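PDB 4IGX: kirola from Actinidia deliciosa, which is a kiwifruit allergen of the Bet v 1 fold and probably binds small, largely apolar ligands in an internal cavity. Local coordinates for residues K67-I72 / F85-G90; Y96-I101 / H119-K124; K9-L14 / I140-E145. All coordinates share one frame; numbering follows the deposited sequence.

Contact 1: K67-I72 / F85-G90; sequences KTAKDI and FKIVEG
The Asp71 carboxylate and the Phe85 ring meet obliquely, their planes 50° apart; Asp71 OD2 lies 3.5 Å from Phe85 CB and slants in beside the ring. The other oxygen, Asp71 OD1, runs alongside the Ile87 side chain, 3.4 Å from Ile87 CG1. A chi1 of -77° sets CG beside the backbone N, and the carboxylate turns one oxygen to each partner, OD2 to Phe85 and OD1 to Ile87. Ala69 CB packs loosely on Ile87 CG2. On the other face, Ile72 crosses Val88 at about a right angle, CD1 3.6 Å from Val88 CG1. Lys70, CG anti to its N and the chain extended, lies beside Glu89 and points the same way; its NZ forms a salt bridge to Glu89 OE2 at 3.4 Å, the hydrogen bond in it weak.

These contacts join antiparallel strands 65-77 and 82-88 of the Bet v 1 sheet, a hairpin that strands 55-62 and 96-106 flank. Ile72 and Lys86 form a hydrogen-bonded pair with both bonds made. Past the Asp71-Ile87 pair, Lys70 is faced by Val88 and Glu89 in a classic beta bulge: Lys70 O takes a short, fairly straight bond from Val88 N (2.7 Å, 165°) and a weak one from Glu89 N, while Lys70 N gives to Glu89 O at 2.8 Å. Beyond the bulge Gly90, in a backbone conformation suited to glycine, brings its CA to 3.3 Å from Thr68 O.

Chemically the two faces part company. The lysine-glutamate pair lies at the protein surface, but Asp71 is a buried acid: OD2 hydrogen-bonds an unidentified molecule, probably from the crystallisation liquor, whereas OD1 has no polar partner in the model. Such burial would probably raise the pKa and favour the protonated form.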
loop_
_atom_site.group_PDB
_atom_site.type_symbol
_atom_site.label_atom_id
_atom_site.label_comp_id
_atom_site.label_asym_id
_atom_site.label_seq_id
_atom_site.Cartn_x
_atom_site.Cartn_y
_atom_site.Cartn_z
ATOM N N LYS A 67 -7.202 -7.964 -10.328
ATOM C CA LYS A 67 -5.934 -8.504 -9.835
ATOM C C LYS A 67 -5.985 -8.878 -8.349
ATOM O O LYS A 67 -6.897 -8.477 -7.627
ATOM C CB LYS A 67 -4.799 -7.494 -10.081
ATOM C CG LYS A 67 -4.576 -7.223 -11.557
ATOM C CD LYS A 67 -3.250 -6.594 -11.839
ATOM C CE LYS A 67 -3.051 -6.467 -13.338
ATOM N NZ LYS A 67 -1.781 -5.759 -13.613
ATOM N N THR A 68 -5.003 -9.681 -7.930
ATOM C CA THR A 68 -4.872 -10.083 -6.538
ATOM C C THR A 68 -3.422 -10.013 -6.108
ATOM O O THR A 68 -2.540 -10.175 -6.916
ATOM C CB THR A 68 -5.361 -11.505 -6.296
ATOM O OG1 THR A 68 -4.494 -12.430 -6.974
ATOM C CG2 THR A 68 -6.789 -11.669 -6.786
ATOM N N ALA A 69 -3.223 -9.741 -4.823
ATOM C CA ALA A 69 -1.923 -9.814 -4.140
ATOM C C ALA A 69 -2.118 -10.374 -2.720
ATOM O O ALA A 69 -3.060 -10.004 -2.024
ATOM C CB ALA A 69 -1.278 -8.444 -4.059
ATOM N N LYS A 70 -1.230 -11.260 -2.299
ATOM C CA LYS A 70 -1.229 -11.741 -0.932
ATOM C C LYS A 70 0.020 -11.175 -0.279
ATOM O O LYS A 70 1.128 -11.326 -0.796
ATOM C CB LYS A 70 -1.229 -13.254 -0.891
ATOM C CG LYS A 70 -1.280 -13.867 0.482
ATOM C CD LYS A 70 -1.569 -15.359 0.325
ATOM C CE LYS A 70 -1.124 -16.191 1.480
ATOM N NZ LYS A 70 -1.274 -17.659 1.149
ATOM N N ASP A 71 -0.192 -10.523 0.857
ATOM C CA ASP A 71 0.826 -9.687 1.488
ATOM C C ASP A 71 1.082 -10.190 2.902
ATOM O O ASP A 71 0.147 -10.587 3.588
ATOM C CB ASP A 71 0.348 -8.219 1.603
ATOM C CG ASP A 71 0.418 -7.443 0.287
ATOM O OD1 ASP A 71 0.441 -8.053 -0.811
ATOM O OD2 ASP A 71 0.432 -6.176 0.353
ATOM N N ILE A 72 2.336 -10.157 3.331
ATOM C CA ILE A 72 2.675 -10.329 4.732
ATOM C C ILE A 72 2.990 -8.930 5.282
ATOM O O ILE A 72 3.658 -8.142 4.619
ATOM C CB ILE A 72 3.838 -11.332 4.854
ATOM C CG1 ILE A 72 3.466 -12.583 4.058
ATOM C CG2 ILE A 72 4.113 -11.683 6.297
ATOM C CD1 ILE A 72 4.423 -13.827 4.198
ATOM N N PHE A 85 4.595 -3.867 3.829
ATOM C CA PHE A 85 3.945 -5.015 3.267
ATOM C C PHE A 85 4.886 -5.702 2.296
ATOM O O PHE A 85 5.487 -5.023 1.449
ATOM C CB PHE A 85 2.743 -4.562 2.448
ATOM C CG PHE A 85 1.746 -3.810 3.233
ATOM C CD1 PHE A 85 0.799 -4.487 3.974
ATOM C CD2 PHE A 85 1.764 -2.417 3.256
ATOM C CE1 PHE A 85 -0.128 -3.789 4.696
ATOM C CE2 PHE A 85 0.847 -1.718 4.001
ATOM C CZ PHE A 85 -0.105 -2.413 4.713
ATOM N N LYS A 86 4.989 -7.030 2.380
ATOM C CA LYS A 86 5.717 -7.785 1.385
ATOM C C LYS A 86 4.749 -8.625 0.569
ATOM O O LYS A 86 3.985 -9.379 1.135
ATOM C CB LYS A 86 6.714 -8.710 2.059
ATOM C CG LYS A 86 7.435 -9.677 1.124
ATOM C CD LYS A 86 8.431 -10.459 1.911
ATOM C CE LYS A 86 8.967 -11.607 1.155
ATOM N NZ LYS A 86 9.966 -12.289 2.033
ATOM N N ILE A 87 4.830 -8.546 -0.755
ATOM C CA ILE A 87 3.910 -9.281 -1.607
ATOM C C ILE A 87 4.476 -10.673 -1.824
ATOM O O ILE A 87 5.583 -10.822 -2.292
ATOM C CB ILE A 87 3.710 -8.609 -2.983
ATOM C CG1 ILE A 87 2.997 -7.242 -2.864
ATOM C CG2 ILE A 87 2.834 -9.481 -3.832
ATOM C CD1 ILE A 87 3.787 -6.142 -2.346
ATOM N N VAL A 88 3.718 -11.696 -1.466
ATOM C CA VAL A 88 4.188 -13.072 -1.650
ATOM C C VAL A 88 3.497 -13.768 -2.790
ATOM O O VAL A 88 4.068 -14.649 -3.383
ATOM C CB VAL A 88 4.103 -13.919 -0.347
ATOM C CG1 VAL A 88 4.994 -13.291 0.718
ATOM C CG2 VAL A 88 2.644 -14.090 0.158
ATOM N N GLU A 89 2.291 -13.371 -3.141
ATOM C CA GLU A 89 1.584 -14.044 -4.226
ATOM C C GLU A 89 0.772 -13.083 -5.010
ATOM O O GLU A 89 0.283 -12.079 -4.460
ATOM C CB GLU A 89 0.586 -15.056 -3.676
ATOM C CG GLU A 89 1.085 -16.462 -3.590
ATOM C CD GLU A 89 0.076 -17.351 -2.899
ATOM O OE1 GLU A 89 -1.061 -17.468 -3.402
ATOM O OE2 GLU A 89 0.414 -17.913 -1.834
ATOM N N GLY A 90 0.571 -13.419 -6.280
ATOM C CA GLY A 90 -0.342 -12.684 -7.109
ATOM C C GLY A 90 0.288 -12.070 -8.322
ATOM O O GLY A 90 1.451 -12.271 -8.620
#

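Contact 2: Y96-I101 / H119-K124; sequences YKTFII and HYEKLK
Tyr96 leaves its strand with CB 3.5 Å from Glu121 O, and CG stands beside the backbone N (chi1 -59°), which raises the ring off the sheet. That carbonyl oxygen lies at the ring edge, near its plane. Next, CD1 comes to 3.9 Å from Lys122 CA, and CE1 reaches both Tyr120 CD1, at 3.8 Å, and Lys122 CG, so one side of the ring runs along the two side chains. The tip, OH, hydrogen-bonds Glu128 O in the loop between strand 113-122 and helix 131-148. Over one face of the ring sits Phe99 CD1, offset toward the rim.

Tyr96, Phe99 and Tyr120 thus make an aromatic cluster on one side of the hairpin formed by strands 96-106 and 113-122 of the Bet v 1 sheet. The two tyrosine rings meet obliquely, planes at 77°. Phe99 and Tyr120, a non-hydrogen-bonded pair, are nearly parallel but slid apart; their closest meeting is Phe99 CD1 on Tyr120 CB, 3.6 Å. Tyr120 OH bonds Glu129, which also forms a salt bridge with Lys122 NZ.

The backbone is held by Glu121 N to Thr98 O at 2.9 Å and by the paired bonds of Ile100 with His119, of which Ile100 N to His119 O is 2.7 Å. Lys97 and Thr98 both face Glu121 in a classic beta bulge, and Glu121 O receives only weak bonds from their two amides. On the face opposite Phe99 and Tyr120, Ile100 CG2 approaches the edge of the His119 ring at CD2, 4.1 Å away.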
loop_
_atom_site.group_PDB
_atom_site.type_symbol
_atom_site.label_atom_id
_atom_site.label_comp_id
_atom_site.label_asym_id
_atom_site.label_seq_id
_atom_site.Cartn_x
_atom_site.Cartn_y
_atom_site.Cartn_z
ATOM N N TYR A 96 7.920 -9.749 -10.830
ATOM C CA TYR A 96 8.931 -9.365 -9.854
ATOM C C TYR A 96 9.229 -10.504 -8.869
ATOM O O TYR A 96 8.312 -11.099 -8.305
ATOM C CB TYR A 96 8.447 -8.146 -9.093
ATOM C CG TYR A 96 8.159 -6.936 -9.944
ATOM C CD1 TYR A 96 9.187 -6.108 -10.388
ATOM C CD2 TYR A 96 6.858 -6.609 -10.288
ATOM C CE1 TYR A 96 8.922 -4.989 -11.169
ATOM C CE2 TYR A 96 6.569 -5.473 -11.058
ATOM C CZ TYR A 96 7.600 -4.668 -11.491
ATOM O OH TYR A 96 7.298 -3.570 -12.252
ATOM N N LYS A 97 10.513 -10.798 -8.666
ATOM C CA LYS A 97 10.949 -11.818 -7.724
ATOM C C LYS A 97 10.513 -11.412 -6.335
ATOM O O LYS A 97 9.991 -12.214 -5.579
ATOM C CB LYS A 97 12.483 -11.984 -7.784
ATOM C CG LYS A 97 13.067 -13.240 -7.092
ATOM C CD LYS A 97 14.517 -13.521 -7.552
ATOM C CE LYS A 97 15.327 -14.364 -6.534
ATOM N NZ LYS A 97 16.420 -15.215 -7.155
ATOM N N THR A 98 10.720 -10.141 -6.037
ATOM C CA THR A 98 10.523 -9.559 -4.730
ATOM C C THR A 98 9.842 -8.236 -4.928
ATOM O O THR A 98 10.163 -7.521 -5.900
ATOM C CB THR A 98 11.868 -9.249 -4.102
ATOM O OG1 THR A 98 12.595 -10.474 -3.971
ATOM C CG2 THR A 98 11.707 -8.569 -2.735
ATOM N N PHE A 99 8.919 -7.915 -4.028
ATOM C CA PHE A 99 8.225 -6.626 -4.046
ATOM C C PHE A 99 7.791 -6.213 -2.643
ATOM O O PHE A 99 6.976 -6.883 -2.025
ATOM C CB PHE A 99 7.001 -6.628 -4.979
ATOM C CG PHE A 99 6.711 -5.276 -5.579
ATOM C CD1 PHE A 99 6.988 -5.014 -6.911
ATOM C CD2 PHE A 99 6.204 -4.237 -4.798
ATOM C CE1 PHE A 99 6.732 -3.761 -7.456
ATOM C CE2 PHE A 99 5.957 -2.982 -5.352
ATOM C CZ PHE A 99 6.222 -2.750 -6.668
ATOM N N ILE A 100 8.336 -5.090 -2.180
ATOM C CA ILE A 100 8.069 -4.542 -0.832
ATOM C C ILE A 100 7.449 -3.160 -0.924
ATOM O O ILE A 100 7.976 -2.306 -1.598
ATOM C CB ILE A 100 9.374 -4.408 -0.034
ATOM C CG1 ILE A 100 10.062 -5.779 0.105
ATOM C CG2 ILE A 100 9.132 -3.731 1.313
ATOM C CD1 ILE A 100 9.335 -6.718 1.023
ATOM N N ILE A 101 6.348 -2.947 -0.227
ATOM C CA ILE A 101 5.666 -1.668 -0.236
ATOM C C ILE A 101 5.710 -1.138 1.169
ATOM O O ILE A 101 5.294 -1.813 2.133
ATOM C CB ILE A 101 4.197 -1.746 -0.715
ATOM C CG1 ILE A 101 4.138 -2.358 -2.115
ATOM C CG2 ILE A 101 3.570 -0.340 -0.695
ATOM C CD1 ILE A 101 2.779 -2.659 -2.610
ATOM N N HIS A 119 10.449 -1.229 -2.905
ATOM C CA HIS A 119 11.711 -1.946 -3.130
ATOM C C HIS A 119 11.341 -3.262 -3.874
ATOM O O HIS A 119 10.494 -4.045 -3.395
ATOM C CB HIS A 119 12.409 -2.398 -1.821
ATOM C CG HIS A 119 12.660 -1.320 -0.818
ATOM N ND1 HIS A 119 13.650 -0.374 -0.969
ATOM C CD2 HIS A 119 12.127 -1.101 0.409
ATOM C CE1 HIS A 119 13.671 0.418 0.091
ATOM N NE2 HIS A 119 12.763 -0.004 0.947
ATOM N N TYR A 120 11.991 -3.518 -5.006
ATOM C CA TYR A 120 11.621 -4.641 -5.830
ATOM C C TYR A 120 12.807 -5.245 -6.566
ATOM O O TYR A 120 13.806 -4.599 -6.784
ATOM C CB TYR A 120 10.525 -4.210 -6.809
ATOM C CG TYR A 120 10.876 -3.000 -7.649
ATOM C CD1 TYR A 120 11.367 -3.142 -8.934
ATOM C CD2 TYR A 120 10.701 -1.715 -7.149
ATOM C CE1 TYR A 120 11.677 -2.059 -9.679
ATOM C CE2 TYR A 120 11.016 -0.626 -7.882
ATOM C CZ TYR A 120 11.502 -0.793 -9.156
ATOM O OH TYR A 120 11.803 0.320 -9.904
ATOM N N GLU A 121 12.696 -6.512 -6.920
ATOM C CA GLU A 121 13.661 -7.139 -7.808
ATOM C C GLU A 121 12.853 -7.700 -8.978
ATOM O O GLU A 121 11.882 -8.415 -8.774
ATOM C CB GLU A 121 14.474 -8.211 -7.073
ATOM C CG GLU A 121 15.894 -8.474 -7.690
ATOM C CD GLU A 121 16.737 -9.527 -6.916
ATOM O OE1 GLU A 121 16.414 -9.855 -5.749
ATOM O OE2 GLU A 121 17.731 -10.051 -7.487
ATOM N N LYS A 122 13.201 -7.298 -10.195
ATOM C CA LYS A 122 12.555 -7.821 -11.404
ATOM C C LYS A 122 12.981 -9.273 -11.706
ATOM O O LYS A 122 14.137 -9.647 -11.463
ATOM C CB LYS A 122 12.949 -6.982 -12.623
ATOM C CG LYS A 122 12.618 -5.497 -12.576
ATOM C CD LYS A 122 13.234 -4.845 -13.786
ATOM C CE LYS A 122 13.008 -3.353 -13.852
ATOM N NZ LYS A 122 13.573 -2.862 -15.142
ATOM N N LEU A 123 12.060 -10.062 -12.268
ATOM C CA LEU A 123 12.353 -11.434 -12.730
ATOM C C LEU A 123 13.303 -11.485 -13.912
ATOM O O LEU A 123 14.119 -12.414 -14.029
ATOM C CB LEU A 123 11.071 -12.131 -13.168
ATOM C CG LEU A 123 10.221 -12.747 -12.075
ATOM C CD1 LEU A 123 8.817 -13.080 -12.611
ATOM C CD2 LEU A 123 10.929 -13.971 -11.530
ATOM N N LYS A 124 13.140 -10.526 -14.823
ATOM C CA LYS A 124 13.952 -10.426 -16.031
ATOM C C LYS A 124 14.263 -8.953 -16.288
ATOM O O LYS A 124 13.512 -8.073 -15.858
ATOM C CB LYS A 124 13.188 -11.028 -17.206
#

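Contact 3: K9-L14 / I140-E145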
loop_
_atom_site.group_PDB
_atom_site.type_symbol
_atom_site.label_atom_id
_atom_site.label_comp_id
_atom_site.label_asym_id
_atom_site.label_seq_id
_atom_site.Cartn_x
_atom_site.Cartn_y
_atom_site.Cartn_z
ATOM N N LYS A 9 7.469 7.939 -4.002
ATOM C CA LYS A 9 6.696 9.165 -4.248
ATOM C C LYS A 9 6.023 9.682 -2.981
ATOM O O LYS A 9 5.446 8.911 -2.212
ATOM C CB LYS A 9 5.626 8.980 -5.332
ATOM C CG LYS A 9 6.145 8.719 -6.749
ATOM C CD LYS A 9 6.557 10.004 -7.479
ATOM C CE LYS A 9 7.377 9.710 -8.747
ATOM N NZ LYS A 9 7.642 10.941 -9.529
ATOM N N GLN A 10 6.089 10.998 -2.808
ATOM C CA GLN A 10 5.488 11.683 -1.687
ATOM C C GLN A 10 4.301 12.494 -2.172
ATOM O O GLN A 10 4.447 13.310 -3.068
ATOM C CB GLN A 10 6.497 12.627 -1.039
ATOM C CG GLN A 10 6.014 13.162 0.285
ATOM C CD GLN A 10 6.972 14.122 0.948
ATOM O OE1 GLN A 10 6.542 15.122 1.539
ATOM N NE2 GLN A 10 8.277 13.847 0.846
ATOM N N VAL A 11 3.139 12.271 -1.573
ATOM C CA VAL A 11 1.929 13.044 -1.843
ATOM C C VAL A 11 1.518 13.859 -0.624
ATOM O O VAL A 11 1.407 13.329 0.466
ATOM C CB VAL A 11 0.709 12.120 -2.113
ATOM C CG1 VAL A 11 -0.474 12.989 -2.623
ATOM C CG2 VAL A 11 1.051 10.990 -3.075
ATOM N N GLU A 12 1.221 15.123 -0.811
ATOM C CA GLU A 12 0.638 15.926 0.264
ATOM C C GLU A 12 -0.811 15.455 0.420
ATOM O O GLU A 12 -1.490 15.159 -0.574
ATOM C CB GLU A 12 0.691 17.399 -0.100
ATOM C CG GLU A 12 0.222 18.392 1.005
ATOM C CD GLU A 12 1.374 19.020 1.794
ATOM O OE1 GLU A 12 2.387 18.311 2.003
ATOM O OE2 GLU A 12 1.266 20.216 2.206
ATOM N N ILE A 13 -1.259 15.307 1.662
ATOM C CA ILE A 13 -2.646 14.993 1.919
ATOM C C ILE A 13 -3.190 16.157 2.767
ATOM O O ILE A 13 -2.467 16.729 3.569
ATOM C CB ILE A 13 -2.828 13.650 2.635
ATOM C CG1 ILE A 13 -1.970 13.574 3.913
ATOM C CG2 ILE A 13 -2.497 12.441 1.683
ATOM C CD1 ILE A 13 -2.580 12.661 5.006
ATOM N N LEU A 14 -4.451 16.512 2.565
ATOM C CA LEU A 14 -5.066 17.621 3.293
ATOM C C LEU A 14 -5.874 17.146 4.489
ATOM O O LEU A 14 -6.250 17.943 5.305
ATOM C CB LEU A 14 -5.953 18.437 2.359
ATOM C CG LEU A 14 -5.197 18.991 1.158
ATOM C CD1 LEU A 14 -6.160 19.673 0.191
ATOM C CD2 LEU A 14 -4.071 19.931 1.617
ATOM N N ILE A 140 -5.290 5.738 -4.573
ATOM C CA ILE A 140 -5.806 5.231 -3.309
ATOM C C ILE A 140 -5.650 6.295 -2.217
ATOM O O ILE A 140 -6.559 6.525 -1.464
ATOM C CB ILE A 140 -5.123 3.947 -2.880
ATOM C CG1 ILE A 140 -5.541 2.816 -3.799
ATOM C CG2 ILE A 140 -5.522 3.580 -1.485
ATOM C CD1 ILE A 140 -4.627 1.604 -3.631
ATOM N N THR A 141 -4.511 6.967 -2.183
ATOM C CA THR A 141 -4.248 7.953 -1.158
ATOM C C THR A 141 -5.248 9.069 -1.254
ATOM O O THR A 141 -5.761 9.523 -0.262
ATOM C CB THR A 141 -2.828 8.514 -1.316
ATOM O OG1 THR A 141 -1.941 7.415 -1.171
ATOM C CG2 THR A 141 -2.501 9.609 -0.283
ATOM N N LYS A 142 -5.549 9.465 -2.482
ATOM C CA LYS A 142 -6.427 10.594 -2.725
ATOM C C LYS A 142 -7.906 10.261 -2.512
ATOM O O LYS A 142 -8.689 11.133 -2.106
ATOM C CB LYS A 142 -6.130 11.160 -4.104
ATOM C CG LYS A 142 -4.743 11.774 -4.114
ATOM C CD LYS A 142 -4.451 12.575 -5.368
ATOM C CE LYS A 142 -3.285 13.585 -5.134
ATOM N NZ LYS A 142 -3.568 15.013 -5.623
ATOM N N ASP A 143 -8.274 9.009 -2.758
ATOM C CA ASP A 143 -9.629 8.560 -2.476
ATOM C C ASP A 143 -9.837 8.656 -0.959
ATOM O O ASP A 143 -10.851 9.157 -0.495
ATOM C CB ASP A 143 -9.842 7.105 -2.931
ATOM C CG ASP A 143 -9.958 6.951 -4.458
ATOM O OD1 ASP A 143 -10.168 7.924 -5.214
ATOM O OD2 ASP A 143 -9.852 5.797 -4.928
ATOM N N ILE A 144 -8.836 8.200 -0.203
ATOM C CA ILE A 144 -8.899 8.121 1.243
ATOM C C ILE A 144 -9.002 9.537 1.820
ATOM O O ILE A 144 -9.845 9.819 2.653
ATOM C CB ILE A 144 -7.673 7.357 1.775
ATOM C CG1 ILE A 144 -7.777 5.877 1.394
ATOM C CG2 ILE A 144 -7.528 7.470 3.278
ATOM C CD1 ILE A 144 -6.632 5.023 1.908
ATOM N N GLU A 145 -8.154 10.417 1.319
ATOM C CA GLU A 145 -8.147 11.815 1.687
ATOM C C GLU A 145 -9.533 12.397 1.476
ATOM O O GLU A 145 -10.145 12.869 2.431
ATOM C CB GLU A 145 -7.110 12.545 0.823
ATOM C CG GLU A 145 -6.773 13.975 1.216
ATOM C CD GLU A 145 -5.984 14.735 0.119
ATOM O OE1 GLU A 145 -5.638 15.923 0.324
ATOM O OE2 GLU A 145 -5.715 14.153 -0.958
#
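Thr141, the first residue of the helical segment to touch segment 9-14, turns its methyl group onto Ile13: CG2 lies 3.4 Å from Ile13 CG2, the two side chains crossing at about a right angle. Its first torsion (chi1 -61°) puts that methyl anti to the backbone N and leaves OG1 on the other branch, where it bonds Cys137 O of the preceding turn and Trp116 NE1 of the sheet. Lys142 follows with a long chain bent at its last torsion, and the aliphatic CE rests on Val11 CG1 at 3.8 Å, a contact made by carbon rather than by the ammonium group. One turn after Thr141 comes Glu145, extended throughout with CG anti to its N, so that the carboxylate arrives at Leu14, two residues past the strand. There OE1 accepts the Leu14 amide at 2.6 Å, with an angle of 148° at the hydrogen; the donor stands above the carboxylate plane. The same oxygen is 3.2 Å from Leu14 CG, and the carboxyl carbon CD lies against Ile13 CB.

Strand 5-12 and helix 131-148 run nearly in the same direction here, 18° apart and with axes 10.0 Å from each other. An outermost strand of the curved antiparallel sheet thus meets the long C-terminal helix that the sheet grips in the Bet v 1 fold. Phe20 of helix 17-25 also touches Thr141 and Ile144.

The contact pairs a methyl-on-methyl patch with one short bond, probably charge-assisted: a buried carboxylate takes the Leu14 amide, which would help stabilise a negative charge on it.

Contacts 1 and 2 are neighbouring hairpins of one antiparallel sheet, linked by backbone bonds such as Ile87 N to Phe99 O and by Ile87 packing on Ile101. Both rely mainly on main-chain bonds, each with a classic bulge, but contact 1 buries a carboxylate and contact 2 an aromatic cluster. Contact 3, about 22 Å and 24 Å from their centres, touches neither and joins sheet to helix by apolar side-chain packing and one hydrogen bond from a backbone amide to a carboxylate. All three are partly buried, pairing buried residues (Asp71; Phe99; Glu145) with exposed ones (Glu89; Lys97; Lys142); contact 1 lies nearest the chain's centre, about 10 Å between centres, and contact 2 farthest, about 15 Å.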